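Putative beta-glucosidase (Bifidobacterium adolescentis, PDB 5WAB) hydrolyses beta-glucosides as a family 3 glycoside hydrolase and probably also cleaves the terminal alpha-L-arabinopyranosyl unit from ginsenoside Rb2. Local coordinates at residues A[42-47]-A[151-156]; A[66-71]-A[94-99]; A[106-111]-A[138-143]; A[146-151]-A[289-294]. One frame throughout, in Å; residues are numbered along the deposited sequence.

In the fold
All four contacts lie in the barrel-like N-terminal part, round its parallel sheet, where strands 41-44, 102-106 and 149-155 are neighbours. Interactions 1 and 3 are closest, centres about 7 Å apart, at the C-terminal ends of these strands. Measured between centres, interaction 4 lies about 16 Å from interaction 1, at the opposite end of strand 149-155, and about 13 Å from interaction 2, which ties helix 83-99 to the chain beyond strand 41-44. Along the chain, interactions 2 and 3 follow each other inside the loop closed by interaction 1; interaction 4 crosses it. Interaction 1 lies at the probable sugar-binding end of the sheet, while the others fasten loops and turns to helices.

Interaction 1: A[42-47]-A[151-156]; sequences ITDGPH and SLKHFA. With GOL (glycerol), chain E.
Lys153 lays its ammonium end against the ring of Pro46, with NZ 3.3 Å from Pro46 CG, and this is the tight part of the contact. The lysine runs out from strand 149-155, then bends at its third torsion (66°), which swings NZ round to meet the proline as the two side chains cross obliquely. A proline suits the place because its compact ring offers an apolar surface beside the charge without competing for its bonds. NZ itself forms a salt bridge with Glu123 and a weak bond to Leu106 O. Lys153 CG also lies over one face of the next residue's ring, His154, 3.4 Å above its plane but shifted toward the rim.

The other side is looser. Asp44 OD1 stays 4.1 Å from Lys153 NZ, opposite charges near each other but too far for a salt bridge, and a glycerol, probably from the crystallisation liquor, spans the distance. Its O2 donates to Asp44 OD1 at 2.7 Å and its O1 to Asp44 OD2 at 2.9 Å, so both carboxylate oxygens are engaged. At the far end O3 pairs with His154 NE2 (2.8 Å), near the plane of the imidazole at its edge, and takes only a weak bond from Lys153 NZ (3.4 Å). Arg120 also binds the glycerol. Acid, lysine and histidine, set at the C-terminal ends of parallel strands, thus present acceptor and donor groups to a polyol, consistent with the sugar subsite in which family 3 enzymes hold the hydroxyls of a glycosyl unit.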
loop_
_atom_site.group_PDB
_atom_site.type_symbol
_atom_site.label_atom_id
_atom_site.label_comp_id
_atom_site.label_asym_id
_atom_site.label_seq_id
_atom_site.Cartn_x
_atom_site.Cartn_y
_atom_site.Cartn_z
ATOM N N ILE A 42 5.774 5.943 -21.320
ATOM C CA ILE A 42 5.567 5.276 -20.042
ATOM C C ILE A 42 6.329 6.084 -18.999
ATOM O O ILE A 42 7.492 6.441 -19.228
ATOM C CB ILE A 42 6.056 3.812 -20.104
ATOM C CG1 ILE A 42 4.889 2.864 -20.352
ATOM C CG2 ILE A 42 6.812 3.405 -18.867
ATOM C CD1 ILE A 42 4.165 3.130 -21.637
ATOM N N THR A 43 5.677 6.399 -17.876
ATOM C CA THR A 43 6.343 7.194 -16.844
ATOM C C THR A 43 5.747 6.904 -15.471
ATOM O O THR A 43 4.644 6.366 -15.341
ATOM C CB THR A 43 6.272 8.701 -17.133
ATOM O OG1 THR A 43 7.010 9.409 -16.132
ATOM C CG2 THR A 43 4.836 9.190 -17.111
ATOM N N ASP A 44 6.499 7.295 -14.446
ATOM C CA ASP A 44 6.174 6.993 -13.058
ATOM C C ASP A 44 4.922 7.713 -12.577
ATOM O O ASP A 44 4.444 8.683 -13.173
ATOM C CB ASP A 44 7.333 7.366 -12.137
ATOM C CG ASP A 44 8.319 6.252 -11.984
ATOM O OD1 ASP A 44 7.871 5.097 -11.847
ATOM O OD2 ASP A 44 9.538 6.519 -12.027
ATOM N N GLY A 45 4.406 7.221 -11.455
ATOM C CA GLY A 45 3.363 7.903 -10.743
ATOM C C GLY A 45 2.435 7.028 -9.932
ATOM O O GLY A 45 1.253 6.896 -10.252
ATOM N N PRO A 46 2.938 6.418 -8.855
ATOM C CA PRO A 46 2.026 5.691 -7.957
ATOM C C PRO A 46 1.072 6.623 -7.233
ATOM O O PRO A 46 -0.023 6.201 -6.838
ATOM C CB PRO A 46 2.974 4.978 -6.981
ATOM C CG PRO A 46 4.322 5.036 -7.637
ATOM C CD PRO A 46 4.338 6.302 -8.419
ATOM N N HIS A 47 1.456 7.882 -7.042
ATOM C CA HIS A 47 0.572 8.876 -6.450
ATOM C C HIS A 47 0.536 10.154 -7.282
ATOM O O HIS A 47 0.401 11.252 -6.735
ATOM C CB HIS A 47 0.967 9.167 -5.001
ATOM C CG HIS A 47 2.395 9.582 -4.832
ATOM N ND1 HIS A 47 3.378 8.708 -4.418
ATOM C CD2 HIS A 47 3.008 10.775 -5.018
ATOM C CE1 HIS A 47 4.533 9.345 -4.352
ATOM N NE2 HIS A 47 4.337 10.601 -4.714
ATOM N N SER A 151 0.567 0.007 -13.938
ATOM C CA SER A 151 1.645 -0.978 -13.824
ATOM C C SER A 151 1.728 -1.447 -12.366
ATOM O O SER A 151 2.437 -0.854 -11.548
ATOM C CB SER A 151 2.959 -0.387 -14.319
ATOM O OG SER A 151 3.926 -1.395 -14.538
ATOM N N LEU A 152 0.978 -2.501 -12.046
ATOM C CA LEU A 152 1.093 -3.154 -10.748
ATOM C C LEU A 152 2.547 -3.525 -10.500
ATOM O O LEU A 152 3.126 -4.312 -11.249
ATOM C CB LEU A 152 0.202 -4.396 -10.719
ATOM C CG LEU A 152 -0.103 -5.030 -9.365
ATOM C CD1 LEU A 152 -0.732 -4.000 -8.444
ATOM C CD2 LEU A 152 -1.024 -6.228 -9.554
ATOM N N LYS A 153 3.145 -2.938 -9.465
ATOM C CA LYS A 153 4.587 -2.728 -9.432
ATOM C C LYS A 153 5.305 -3.661 -8.465
ATOM O O LYS A 153 4.876 -3.848 -7.319
ATOM C CB LYS A 153 4.899 -1.269 -9.077
ATOM C CG LYS A 153 5.904 -0.640 -10.014
ATOM C CD LYS A 153 5.910 0.879 -9.916
ATOM C CE LYS A 153 6.393 1.377 -8.581
ATOM N NZ LYS A 153 6.588 2.850 -8.632
ATOM N N HIS A 154 6.422 -4.213 -8.959
ATOM C CA HIS A 154 7.445 -4.971 -8.235
ATOM C C HIS A 154 6.947 -6.338 -7.799
ATOM O O HIS A 154 6.913 -6.658 -6.608
ATOM C CB HIS A 154 7.975 -4.170 -7.053
ATOM C CG HIS A 154 8.364 -2.776 -7.417
ATOM N ND1 HIS A 154 8.281 -1.724 -6.532
ATOM C CD2 HIS A 154 8.818 -2.256 -8.582
ATOM C CE1 HIS A 154 8.679 -0.617 -7.133
ATOM N NE2 HIS A 154 9.006 -0.911 -8.379
ATOM N N PHE A 155 6.634 -7.163 -8.783
ATOM C CA PHE A 155 6.140 -8.518 -8.588
ATOM C C PHE A 155 7.331 -9.474 -8.696
ATOM O O PHE A 155 7.896 -9.644 -9.780
ATOM C CB PHE A 155 5.067 -8.803 -9.640
ATOM C CG PHE A 155 4.412 -10.148 -9.528
ATOM C CD1 PHE A 155 3.602 -10.457 -8.447
ATOM C CD2 PHE A 155 4.542 -11.076 -10.550
ATOM C CE1 PHE A 155 2.979 -11.687 -8.360
ATOM C CE2 PHE A 155 3.915 -12.305 -10.473
ATOM C CZ PHE A 155 3.133 -12.612 -9.381
ATOM N N ALA A 156 7.736 -10.077 -7.578
ATOM C CA ALA A 156 7.131 -9.862 -6.265
ATOM C C ALA A 156 8.186 -9.874 -5.164
ATOM O O ALA A 156 9.380 -10.082 -5.428
ATOM C CB ALA A 156 6.075 -10.925 -5.981
HETATM C C1 GOL E . 11.204 3.026 -12.503
HETATM O O1 GOL E . 11.369 4.409 -12.652
HETATM C C2 GOL E . 10.044 2.803 -11.491
HETATM O O2 GOL E . 8.839 2.560 -12.127
HETATM C C3 GOL E . 10.491 1.619 -10.594
HETATM O O3 GOL E . 9.677 1.626 -9.462
#

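Interaction 2: A[66-71]-A[94-99]; sequences VPATCF and AEECIQ
A bidentate carboxylate interaction joins helix 83-99 of the TIM-barrel-type N-terminal domain to the irregular chain between strand 41-44 and helix 74-77, with Glu96 gripping Thr69. Glutamate is long enough for the task: beyond CG its chain is extended, with CD anti to CA (chi2 -165°), so the carboxylate reaches out from the helix and meets the threonine side chain at about a right angle. Each oxygen takes one donor of the same residue. OE1 receives Thr69 N at 3.2 Å with an N-H...O angle of 158°, and OE2 receives the hydroxyl OG1 at 2.8 Å. Both use the syn lone pair, on the side facing the other oxygen, so the two bonds together fix the rotation of the carboxylate. A threonine fits because its hydroxyl sits beside its own backbone N, which lets both donors face one acceptor group. OE2 is also bonded to His304 ND1 from helix 301-313, which brings that helix into the same buried polar cluster. Ala68, small enough to pass close by, sets its CB 3.3 Å from Glu96 OE1. On its other branch the threonine is apolar: Thr69 CG2 rests 3.6 Å above the ring plane of Phe71, toward the rim.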
loop_
_atom_site.group_PDB
_atom_site.type_symbol
_atom_site.label_atom_id
_atom_site.label_comp_id
_atom_site.label_asym_id
_atom_site.label_seq_id
_atom_site.Cartn_x
_atom_site.Cartn_y
_atom_site.Cartn_z
ATOM N N VAL A 66 6.856 18.004 -15.105
ATOM C CA VAL A 66 5.662 18.634 -15.683
ATOM C C VAL A 66 4.632 18.820 -14.577
ATOM O O VAL A 66 4.335 17.855 -13.851
ATOM C CB VAL A 66 5.100 17.776 -16.823
ATOM C CG1 VAL A 66 3.736 18.294 -17.257
ATOM C CG2 VAL A 66 6.055 17.752 -18.002
ATOM N N PRO A 67 4.047 20.008 -14.420
ATOM C CA PRO A 67 3.125 20.243 -13.293
ATOM C C PRO A 67 1.959 19.271 -13.294
ATOM O O PRO A 67 1.217 19.159 -14.270
ATOM C CB PRO A 67 2.661 21.687 -13.515
ATOM C CG PRO A 67 3.758 22.314 -14.312
ATOM C CD PRO A 67 4.265 21.227 -15.216
ATOM N N ALA A 68 1.809 18.558 -12.183
ATOM C CA ALA A 68 0.733 17.592 -12.024
ATOM C C ALA A 68 0.293 17.589 -10.569
ATOM O O ALA A 68 0.985 18.106 -9.689
ATOM C CB ALA A 68 1.164 16.191 -12.472
ATOM N N THR A 69 -0.870 16.995 -10.323
ATOM C CA THR A 69 -1.387 16.893 -8.966
ATOM C C THR A 69 -0.608 15.839 -8.189
ATOM O O THR A 69 -0.561 14.670 -8.586
ATOM C CB THR A 69 -2.872 16.550 -8.985
ATOM O OG1 THR A 69 -3.586 17.587 -9.670
ATOM C CG2 THR A 69 -3.405 16.405 -7.553
ATOM N N CYS A 70 0.007 16.251 -7.084
ATOM C CA CYS A 70 0.734 15.327 -6.220
ATOM C C CYS A 70 -0.250 14.798 -5.186
ATOM O O CYS A 70 -0.556 15.469 -4.198
ATOM C CB CYS A 70 1.930 16.018 -5.574
ATOM S SG CYS A 70 2.940 14.949 -4.506
ATOM N N PHE A 71 -0.757 13.594 -5.415
ATOM C CA PHE A 71 -1.666 12.985 -4.460
ATOM C C PHE A 71 -0.886 12.448 -3.263
ATOM O O PHE A 71 0.330 12.256 -3.340
ATOM C CB PHE A 71 -2.454 11.867 -5.136
ATOM C CG PHE A 71 -3.347 12.350 -6.236
ATOM C CD1 PHE A 71 -4.619 12.820 -5.958
ATOM C CD2 PHE A 71 -2.916 12.335 -7.551
ATOM C CE1 PHE A 71 -5.442 13.272 -6.969
ATOM C CE2 PHE A 71 -3.734 12.785 -8.565
ATOM C CZ PHE A 71 -5.000 13.254 -8.274
ATOM N N ALA A 94 -5.468 9.343 -14.448
ATOM C CA ALA A 94 -5.575 8.983 -15.857
ATOM C C ALA A 94 -5.862 10.203 -16.724
ATOM O O ALA A 94 -5.302 10.342 -17.818
ATOM C CB ALA A 94 -6.662 7.930 -16.048
ATOM N N GLU A 95 -6.731 11.100 -16.254
ATOM C CA GLU A 95 -7.056 12.290 -17.033
ATOM C C GLU A 95 -5.832 13.179 -17.217
ATOM O O GLU A 95 -5.656 13.801 -18.271
ATOM C CB GLU A 95 -8.189 13.057 -16.356
ATOM C CG GLU A 95 -9.510 12.308 -16.372
ATOM C CD GLU A 95 -10.594 13.042 -15.622
ATOM O OE1 GLU A 95 -10.255 13.875 -14.750
ATOM O OE2 GLU A 95 -11.785 12.782 -15.900
ATOM N N GLU A 96 -4.961 13.240 -16.209
ATOM C CA GLU A 96 -3.724 13.985 -16.391
ATOM C C GLU A 96 -2.815 13.283 -17.393
ATOM O O GLU A 96 -2.143 13.941 -18.195
ATOM C CB GLU A 96 -3.021 14.181 -15.047
ATOM C CG GLU A 96 -3.916 14.816 -13.996
ATOM C CD GLU A 96 -3.160 15.351 -12.791
ATOM O OE1 GLU A 96 -1.923 15.201 -12.726
ATOM O OE2 GLU A 96 -3.816 15.940 -11.911
ATOM N N CYS A 97 -2.815 11.946 -17.387
ATOM C CA CYS A 97 -2.063 11.206 -18.396
ATOM C C CYS A 97 -2.602 11.479 -19.789
ATOM O O CYS A 97 -1.829 11.575 -20.749
ATOM C CB CYS A 97 -2.112 9.704 -18.112
ATOM S SG CYS A 97 -1.207 9.150 -16.659
ATOM N N ILE A 98 -3.926 11.611 -19.919
ATOM C CA ILE A 98 -4.532 11.841 -21.229
ATOM C C ILE A 98 -4.122 13.204 -21.777
ATOM O O ILE A 98 -3.888 13.358 -22.982
ATOM C CB ILE A 98 -6.062 11.683 -21.145
ATOM C CG1 ILE A 98 -6.412 10.224 -20.851
ATOM C CG2 ILE A 98 -6.728 12.116 -22.442
ATOM C CD1 ILE A 98 -7.873 9.991 -20.534
ATOM N N GLN A 99 -4.014 14.211 -20.905
ATOM C CA GLN A 99 -3.510 15.510 -21.339
ATOM C C GLN A 99 -2.059 15.418 -21.799
ATOM O O GLN A 99 -1.678 16.029 -22.805
ATOM C CB GLN A 99 -3.639 16.533 -20.209
ATOM C CG GLN A 99 -2.875 17.839 -20.443
ATOM C CD GLN A 99 -3.022 18.825 -19.293
ATOM O OE1 GLN A 99 -4.134 19.189 -18.909
ATOM N NE2 GLN A 99 -1.896 19.255 -18.732
#

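Interaction 3: A[106-111]-A[138-143]; sequences LGPGVN and GIVAGV
Facing Pro108, the turn of helix 129-144 that carries its partners Ile139 and Val140 is tied by a 2.8 Å bond from Gly142 N to Gly138 O. Val143 N follows with a bond to Ile139 O. At Gly142 a CB would run into Gly138 O, which explains the glycine.

Against this turn the contact itself is wholly apolar. The Pro108 ring lies alongside Ile139, the two side chains running in opposite directions, with Pro108 CG 3.7 Å from Ile139 CB. Its CD touches methyls of successive residues, Ile139 CG2 at 3.7 Å and Val140 CG2 at 3.8 Å, roughly at right angles as seen from CD. In Ile139 the touching CG2 stands anti to the backbone N, while the longer branch (chi1 -64°) leads away, and the side chain also touches Ile86 of helix 83-99. Beta-branched residues suit the place because they bring a methyl up to the ring close to the backbone.

The peptide before Pro108 is cis, a form that proline tolerates readily, and it turns the chain just after strand 102-106. That strand, helix 129-144 and strand 149-155 make a beta-alpha-beta crossover, whose loop and helix meet here. With only dispersion and burial at work, the chemistry implies a fit governed by shape, while backbone bonds between Gly107 and Ser151 and between Pro108 and Lys153 hold the loop to strand 149-155.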
loop_
_atom_site.group_PDB
_atom_site.type_symbol
_atom_site.label_atom_id
_atom_site.label_comp_id
_atom_site.label_asym_id
_atom_site.label_seq_id
_atom_site.Cartn_x
_atom_site.Cartn_y
_atom_site.Cartn_z
ATOM N N LEU A 106 3.127 4.302 -14.003
ATOM C CA LEU A 106 3.855 3.180 -13.398
ATOM C C LEU A 106 3.511 3.061 -11.915
ATOM O O LEU A 106 4.268 3.448 -11.025
ATOM C CB LEU A 106 5.355 3.344 -13.616
ATOM C CG LEU A 106 5.783 3.372 -15.083
ATOM C CD1 LEU A 106 7.286 3.578 -15.225
ATOM C CD2 LEU A 106 5.340 2.094 -15.782
ATOM N N GLY A 107 2.356 2.472 -11.654
ATOM C CA GLY A 107 1.901 2.236 -10.308
ATOM C C GLY A 107 0.596 1.477 -10.344
ATOM O O GLY A 107 0.062 1.181 -11.418
ATOM N N PRO A 108 0.057 1.124 -9.171
ATOM C CA PRO A 108 0.640 1.397 -7.855
ATOM C C PRO A 108 1.569 0.277 -7.375
ATOM O O PRO A 108 1.627 -0.792 -7.990
ATOM C CB PRO A 108 -0.593 1.504 -6.961
ATOM C CG PRO A 108 -1.552 0.503 -7.568
ATOM C CD PRO A 108 -1.279 0.506 -9.061
ATOM N N GLY A 109 2.299 0.536 -6.287
ATOM C CA GLY A 109 3.149 -0.464 -5.669
ATOM C C GLY A 109 2.414 -1.094 -4.500
ATOM O O GLY A 109 1.829 -0.391 -3.676
ATOM N N VAL A 110 2.404 -2.426 -4.468
ATOM C CA VAL A 110 1.617 -3.159 -3.484
ATOM C C VAL A 110 2.480 -4.131 -2.677
ATOM O O VAL A 110 1.957 -5.047 -2.053
ATOM C CB VAL A 110 0.424 -3.888 -4.140
ATOM C CG1 VAL A 110 -0.513 -2.900 -4.781
ATOM C CG2 VAL A 110 0.891 -4.909 -5.171
ATOM N N ASN A 111 3.797 -3.936 -2.665
ATOM C CA ASN A 111 4.661 -4.821 -1.894
ATOM C C ASN A 111 4.324 -4.755 -0.409
ATOM O O ASN A 111 4.005 -3.693 0.133
ATOM C CB ASN A 111 6.131 -4.471 -2.104
ATOM C CG ASN A 111 6.585 -4.681 -3.532
ATOM O OD1 ASN A 111 6.910 -3.730 -4.238
ATOM N ND2 ASN A 111 6.609 -5.932 -3.964
ATOM N N GLY A 138 -8.232 0.275 -6.368
ATOM C CA GLY A 138 -8.871 1.500 -6.810
ATOM C C GLY A 138 -8.028 2.280 -7.797
ATOM O O GLY A 138 -8.566 2.934 -8.696
ATOM N N ILE A 139 -6.702 2.218 -7.656
ATOM C CA ILE A 139 -5.820 2.894 -8.604
ATOM C C ILE A 139 -5.910 2.239 -9.977
ATOM O O ILE A 139 -6.030 2.922 -11.000
ATOM C CB ILE A 139 -4.372 2.915 -8.082
ATOM C CG1 ILE A 139 -4.287 3.727 -6.791
ATOM C CG2 ILE A 139 -3.440 3.517 -9.110
ATOM C CD1 ILE A 139 -4.677 5.183 -6.963
ATOM N N VAL A 140 -5.840 0.906 -10.022
ATOM C CA VAL A 140 -5.891 0.187 -11.296
ATOM C C VAL A 140 -7.238 0.394 -11.980
ATOM O O VAL A 140 -7.308 0.781 -13.153
ATOM C CB VAL A 140 -5.600 -1.309 -11.079
ATOM C CG1 VAL A 140 -5.773 -2.073 -12.374
ATOM C CG2 VAL A 140 -4.191 -1.506 -10.517
ATOM N N ALA A 141 -8.330 0.121 -11.261
ATOM C CA ALA A 141 -9.657 0.263 -11.855
ATOM C C ALA A 141 -9.954 1.715 -12.209
ATOM O O ALA A 141 -10.584 1.997 -13.235
ATOM C CB ALA A 141 -10.722 -0.282 -10.908
ATOM N N GLY A 142 -9.508 2.649 -11.370
ATOM C CA GLY A 142 -9.786 4.049 -11.626
ATOM C C GLY A 142 -9.068 4.577 -12.852
ATOM O O GLY A 142 -9.681 5.209 -13.715
ATOM N N VAL A 143 -7.755 4.343 -12.939
ATOM C CA VAL A 143 -6.984 4.860 -14.069
ATOM C C VAL A 143 -7.474 4.241 -15.373
ATOM O O VAL A 143 -7.757 4.945 -16.350
ATOM C CB VAL A 143 -5.482 4.602 -13.862
ATOM C CG1 VAL A 143 -4.695 4.960 -15.121
ATOM C CG2 VAL A 143 -4.954 5.368 -12.666
#

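Interaction 4: A[146-151]-A[289-294]; sequences KGVGTS and RSAMSI
A close backbone-to-alanine packing contact, supplemented by a water bridge, joins the turn between helix 129-144 and strand 149-155 to the last turn of helix 271-292, at the N-terminal end of the strand. The turn is a Schellman motif: Gly147 is the first residue to leave the helix, with a positive phi of 91° that glycine adopts without strain. It also lets the chains come close, its CA lying 5.4 Å from Ala291 CA. The methyl of Ala291 points into the turn, with CB 3.4 Å from Gly147 O and 3.9 Å from Lys146 O. A larger apolar neighbour closes one side, Val148 CG2 lying 4.2 Å from Ala291 CB. Because alanine's side chain ends at CB, its backbone stays near the carbonyls.

The polar link goes through the solvent molecule. It donates to Gly147 O at 2.6 Å and accepts from Ala291 N at 3.3 Å, so it links a backbone acceptor and donor that share no direct bond. Beyond it the helix end is tied by Ser293 OG, which donates to Arg289 O at 3.0 Å from 43° above the carbonyl plane.

Around the contact, Lys146 NZ reaches Glu95 of helix 83-99 in a salt bridge. Val148 packs on Cys97 and Ile98 of that same helix and on Val143 of helix 129-144, while Gly149 bonds to strand 102-106, so the turn lies where helices 83-99, 129-144 and 271-292 meet the sheet.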
loop_
_atom_site.group_PDB
_atom_site.type_symbol
_atom_site.label_atom_id
_atom_site.label_comp_id
_atom_site.label_asym_id
_atom_site.label_seq_id
_atom_site.Cartn_x
_atom_site.Cartn_y
_atom_site.Cartn_z
ATOM N N LYS A 146 -10.511 5.227 -17.541
ATOM C CA LYS A 146 -10.374 6.336 -18.472
ATOM C C LYS A 146 -9.610 5.951 -19.729
ATOM O O LYS A 146 -9.371 6.812 -20.582
ATOM C CB LYS A 146 -9.670 7.507 -17.791
ATOM C CG LYS A 146 -10.390 8.030 -16.573
ATOM C CD LYS A 146 -11.687 8.715 -16.952
ATOM C CE LYS A 146 -12.350 9.326 -15.732
ATOM N NZ LYS A 146 -13.489 10.205 -16.121
ATOM N N GLY A 147 -9.225 4.682 -19.860
ATOM C CA GLY A 147 -8.504 4.207 -21.017
ATOM C C GLY A 147 -6.997 4.269 -20.921
ATOM O O GLY A 147 -6.328 4.089 -21.944
ATOM N N VAL A 148 -6.439 4.513 -19.734
ATOM C CA VAL A 148 -4.995 4.631 -19.532
ATOM C C VAL A 148 -4.509 3.435 -18.724
ATOM O O VAL A 148 -5.188 2.991 -17.794
ATOM C CB VAL A 148 -4.635 5.948 -18.818
ATOM C CG1 VAL A 148 -3.134 6.086 -18.675
ATOM C CG2 VAL A 148 -5.219 7.132 -19.563
ATOM N N GLY A 149 -3.340 2.904 -19.087
ATOM C CA GLY A 149 -2.826 1.739 -18.400
ATOM C C GLY A 149 -2.116 2.071 -17.098
ATOM O O GLY A 149 -1.623 3.176 -16.888
ATOM N N THR A 150 -2.070 1.082 -16.212
ATOM C CA THR A 150 -1.307 1.134 -14.969
ATOM C C THR A 150 -0.219 0.071 -15.010
ATOM O O THR A 150 -0.099 -0.688 -15.971
ATOM C CB THR A 150 -2.192 0.919 -13.737
ATOM O OG1 THR A 150 -2.709 -0.416 -13.744
ATOM C CG2 THR A 150 -3.335 1.897 -13.719
ATOM N N SER A 151 0.567 0.007 -13.938
ATOM C CA SER A 151 1.645 -0.978 -13.824
ATOM C C SER A 151 1.728 -1.447 -12.366
ATOM O O SER A 151 2.437 -0.854 -11.548
ATOM C CB SER A 151 2.959 -0.387 -14.319
ATOM O OG SER A 151 3.926 -1.395 -14.538
ATOM N N ARG A 289 -4.898 3.043 -27.170
ATOM C CA ARG A 289 -4.896 3.860 -28.383
ATOM C C ARG A 289 -5.930 4.975 -28.307
ATOM O O ARG A 289 -5.637 6.135 -28.625
ATOM C CB ARG A 289 -5.166 2.977 -29.606
ATOM C CG ARG A 289 -5.100 3.708 -30.942
ATOM C CD ARG A 289 -5.409 2.775 -32.113
ATOM N NE ARG A 289 -4.482 1.651 -32.155
ATOM C CZ ARG A 289 -3.324 1.658 -32.808
ATOM N NH1 ARG A 289 -2.944 2.732 -33.483
ATOM N NH2 ARG A 289 -2.537 0.592 -32.778
ATOM N N SER A 290 -7.150 4.641 -27.884
ATOM C CA SER A 290 -8.225 5.627 -27.860
ATOM C C SER A 290 -7.864 6.818 -26.981
ATOM O O SER A 290 -8.016 7.974 -27.392
ATOM C CB SER A 290 -9.525 4.974 -27.392
ATOM O OG SER A 290 -10.635 5.792 -27.713
ATOM N N ALA A 291 -7.397 6.559 -25.758
ATOM C CA ALA A 291 -7.075 7.662 -24.858
ATOM C C ALA A 291 -5.936 8.519 -25.395
ATOM O O ALA A 291 -5.914 9.732 -25.166
ATOM C CB ALA A 291 -6.732 7.129 -23.467
ATOM N N MET A 292 -4.999 7.923 -26.134
ATOM C CA MET A 292 -3.893 8.693 -26.691
ATOM C C MET A 292 -4.253 9.385 -27.999
ATOM O O MET A 292 -3.448 10.172 -28.509
ATOM C CB MET A 292 -2.667 7.799 -26.910
ATOM C CG MET A 292 -2.098 7.144 -25.652
ATOM S SD MET A 292 -1.466 8.293 -24.415
ATOM C CE MET A 292 -2.819 8.360 -23.238
ATOM N N SER A 293 -5.436 9.131 -28.548
ATOM C CA SER A 293 -5.883 9.849 -29.731
ATOM C C SER A 293 -6.727 11.071 -29.392
ATOM O O SER A 293 -7.121 11.801 -30.305
ATOM C CB SER A 293 -6.667 8.911 -30.652
ATOM O OG SER A 293 -5.842 7.849 -31.090
ATOM N N ILE A 294 -6.994 11.319 -28.109
ATOM C CA ILE A 294 -7.733 12.508 -27.693
ATOM C C ILE A 294 -6.843 13.733 -27.860
ATOM O O ILE A 294 -5.762 13.819 -27.264
ATOM C CB ILE A 294 -8.217 12.374 -26.243
ATOM C CG1 ILE A 294 -9.210 11.217 -26.100
ATOM C CG2 ILE A 294 -8.830 13.684 -25.759
ATOM C CD1 ILE A 294 -9.743 11.052 -24.689
HETATM O O HOH W 1 -7.505 3.684 -24.193
#